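Putative uncharacterized protein PH1404 (Pyrococcus horikoshii, PDB 3AF6) probably terminates transcription by cleaving nascent RNA as a zinc-dependent endonuclease and 5'-3' exonuclease of the metallo-beta-lactamase superfamily. Local coordinates at residues L290-F295 with P306-R311. Numbering follows the deposited sequence.
Sequences LLQKDF and PLYRPR
Tyr308 reaches from the loop before helix 310-319 to helix 282-301 and sets its phenol end between Phe295 and Gln292. Its CB points along the gap rather than across it; CG then stands between the backbone N and the carbonyl carbon (chi1 39°), and from there the ring swings toward the helix. Further out, CZ lies 3.9 Å from Phe295 CD2, and OH comes to 3.3 Å from the same Phe295 CD2. The oxygen meets the phenylalanine at its edge, in the plane of that ring, while Phe295 CD2 lies obliquely to the tyrosine ring, the two side chains crossing at about a right angle. On the Gln292 side, CG of that residue is 3.9 Å from Tyr308 OH, and the amide plane is turned 81° from the phenol ring. The polar need of the hydroxyl is met elsewhere, by a hydrogen bond with Gly263 O. Both segments belong to the metallo-beta-lactamase domain, where the chain leaves one helix and turns back through a short connection to start the next. The side chain of Gln292 lies about 9 Å from that of the zinc ligand His261, and about 13 Å from a zinc ion, which places the contact near the metal site but outside its first shell. Phe295, with CG anti to its own N (chi1 176°), also receives Leu307 at its edge: Leu307 CD1 is 3.6 Å from Phe295 CE2. Leu225 and Phe232 add apolar neighbours, touching Phe295 and Leu307 respectively. At the more exposed margin the Lys293 chain bends toward the start of helix 310-319, its NZ 4.3 Å from Pro310 CB in a loose contact. Arg309 is the N-cap residue there, and its backbone N is hydrogen-bonded to Asp312 OD2.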
loop_
_atom_site.group_PDB
_atom_site.type_symbol
_atom_site.label_atom_id
_atom_site.label_comp_id
_atom_site.label_asym_id
_atom_site.label_seq_id
_atom_site.Cartn_x
_atom_site.Cartn_y
_atom_site.Cartn_z
ATOM N N LEU A 290 3.429 5.936 -6.437
ATOM C CA LEU A 290 4.565 6.801 -6.199
ATOM C C LEU A 290 5.873 6.035 -6.334
ATOM O O LEU A 290 6.770 6.450 -7.072
ATOM C CB LEU A 290 4.504 7.419 -4.803
ATOM C CG LEU A 290 5.771 8.217 -4.485
ATOM C CD1 LEU A 290 5.846 9.393 -5.449
ATOM C CD2 LEU A 290 5.772 8.694 -3.043
ATOM N N LEU A 291 5.975 4.919 -5.617
ATOM C CA LEU A 291 7.191 4.116 -5.638
ATOM C C LEU A 291 7.543 3.579 -7.012
ATOM O O LEU A 291 8.721 3.385 -7.315
ATOM C CB LEU A 291 7.093 2.967 -4.642
ATOM C CG LEU A 291 6.991 3.409 -3.182
ATOM C CD1 LEU A 291 6.902 2.175 -2.299
ATOM C CD2 LEU A 291 8.187 4.260 -2.797
ATOM N N GLN A 292 6.529 3.343 -7.837
ATOM C CA GLN A 292 6.743 2.841 -9.190
ATOM C C GLN A 292 7.345 3.913 -10.108
ATOM O O GLN A 292 8.243 3.624 -10.913
ATOM C CB GLN A 292 5.422 2.325 -9.784
ATOM C CG GLN A 292 4.955 1.020 -9.179
ATOM C CD GLN A 292 3.499 0.717 -9.475
ATOM O OE1 GLN A 292 2.969 -0.311 -9.047
ATOM N NE2 GLN A 292 2.844 1.610 -10.207
ATOM N N LYS A 293 6.849 5.144 -9.999
ATOM C CA LYS A 293 7.375 6.221 -10.821
ATOM C C LYS A 293 8.784 6.483 -10.337
ATOM O O LYS A 293 9.704 6.677 -11.129
ATOM C CB LYS A 293 6.517 7.483 -10.694
ATOM C CG LYS A 293 5.311 7.494 -11.633
ATOM C CD LYS A 293 4.466 8.767 -11.487
ATOM C CE LYS A 293 3.781 9.182 -12.811
ATOM N NZ LYS A 293 2.803 8.192 -13.365
ATOM N N ASP A 294 8.950 6.461 -9.024
ATOM C CA ASP A 294 10.248 6.685 -8.423
ATOM C C ASP A 294 11.225 5.619 -8.933
ATOM O O ASP A 294 12.391 5.907 -9.206
ATOM C CB ASP A 294 10.110 6.607 -6.898
ATOM C CG ASP A 294 11.396 6.935 -6.171
ATOM O OD1 ASP A 294 11.517 6.543 -4.987
ATOM O OD2 ASP A 294 12.278 7.592 -6.770
ATOM N N PHE A 295 10.728 4.391 -9.076
ATOM C CA PHE A 295 11.528 3.253 -9.533
ATOM C C PHE A 295 12.037 3.350 -10.975
ATOM O O PHE A 295 13.230 3.151 -11.231
ATOM C CB PHE A 295 10.721 1.966 -9.352
ATOM C CG PHE A 295 11.402 0.734 -9.886
ATOM C CD1 PHE A 295 12.758 0.516 -9.668
ATOM C CD2 PHE A 295 10.670 -0.229 -10.581
ATOM C CE1 PHE A 295 13.374 -0.639 -10.135
ATOM C CE2 PHE A 295 11.277 -1.389 -11.049
ATOM C CZ PHE A 295 12.631 -1.592 -10.824
ATOM N N PRO A 306 14.316 1.286 -18.416
ATOM C CA PRO A 306 13.330 1.025 -17.362
ATOM C C PRO A 306 12.460 -0.211 -17.608
ATOM O O PRO A 306 12.219 -0.576 -18.756
ATOM C CB PRO A 306 12.528 2.326 -17.332
ATOM C CG PRO A 306 12.553 2.755 -18.779
ATOM C CD PRO A 306 13.984 2.511 -19.166
ATOM N N LEU A 307 12.001 -0.851 -16.530
ATOM C CA LEU A 307 11.157 -2.038 -16.645
ATOM C C LEU A 307 9.815 -1.706 -17.255
ATOM O O LEU A 307 9.169 -2.559 -17.841
ATOM C CB LEU A 307 10.922 -2.685 -15.281
ATOM C CG LEU A 307 11.970 -3.654 -14.728
ATOM C CD1 LEU A 307 11.516 -4.132 -13.350
ATOM C CD2 LEU A 307 12.140 -4.842 -15.667
ATOM N N TYR A 308 9.381 -0.468 -17.087
ATOM C CA TYR A 308 8.121 -0.040 -17.659
ATOM C C TYR A 308 8.071 1.474 -17.664
ATOM O O TYR A 308 9.044 2.122 -17.292
ATOM C CB TYR A 308 6.922 -0.621 -16.902
ATOM C CG TYR A 308 7.078 -0.677 -15.402
ATOM C CD1 TYR A 308 7.571 -1.820 -14.789
ATOM C CD2 TYR A 308 6.750 0.418 -14.599
ATOM C CE1 TYR A 308 7.739 -1.884 -13.426
ATOM C CE2 TYR A 308 6.912 0.368 -13.216
ATOM C CZ TYR A 308 7.409 -0.796 -12.641
ATOM O OH TYR A 308 7.567 -0.900 -11.287
ATOM N N ARG A 309 6.939 2.026 -18.077
ATOM C CA ARG A 309 6.783 3.468 -18.189
ATOM C C ARG A 309 5.522 3.999 -17.517
ATOM O O ARG A 309 4.655 3.234 -17.083
ATOM C CB ARG A 309 6.715 3.852 -19.672
ATOM C CG ARG A 309 7.750 3.181 -20.550
ATOM C CD ARG A 309 9.091 3.854 -20.410
ATOM N NE ARG A 309 10.101 3.167 -21.203
ATOM C CZ ARG A 309 11.172 3.763 -21.708
ATOM N NH1 ARG A 309 11.361 5.063 -21.499
ATOM N NH2 ARG A 309 12.046 3.064 -22.422
ATOM N N PRO A 310 5.413 5.333 -17.430
ATOM C CA PRO A 310 4.281 6.040 -16.836
ATOM C C PRO A 310 2.925 5.594 -17.387
ATOM O O PRO A 310 1.956 5.513 -16.642
ATOM C CB PRO A 310 4.585 7.494 -17.170
ATOM C CG PRO A 310 6.070 7.541 -17.025
ATOM C CD PRO A 310 6.528 6.267 -17.692
ATOM N N ARG A 311 2.838 5.308 -18.680
ATOM C CA ARG A 311 1.552 4.885 -19.245
ATOM C C ARG A 311 1.111 3.563 -18.625
ATOM O O ARG A 311 -0.085 3.299 -18.481
ATOM C CB ARG A 311 1.635 4.753 -20.776
ATOM C CG ARG A 311 2.806 3.932 -21.266
ATOM C CD ARG A 311 2.966 4.003 -22.779
ATOM N NE ARG A 311 1.965 3.208 -23.488
ATOM C CZ ARG A 311 1.919 3.069 -24.812
ATOM N NH1 ARG A 311 2.820 3.677 -25.579
ATOM N NH2 ARG A 311 0.972 2.321 -25.371
#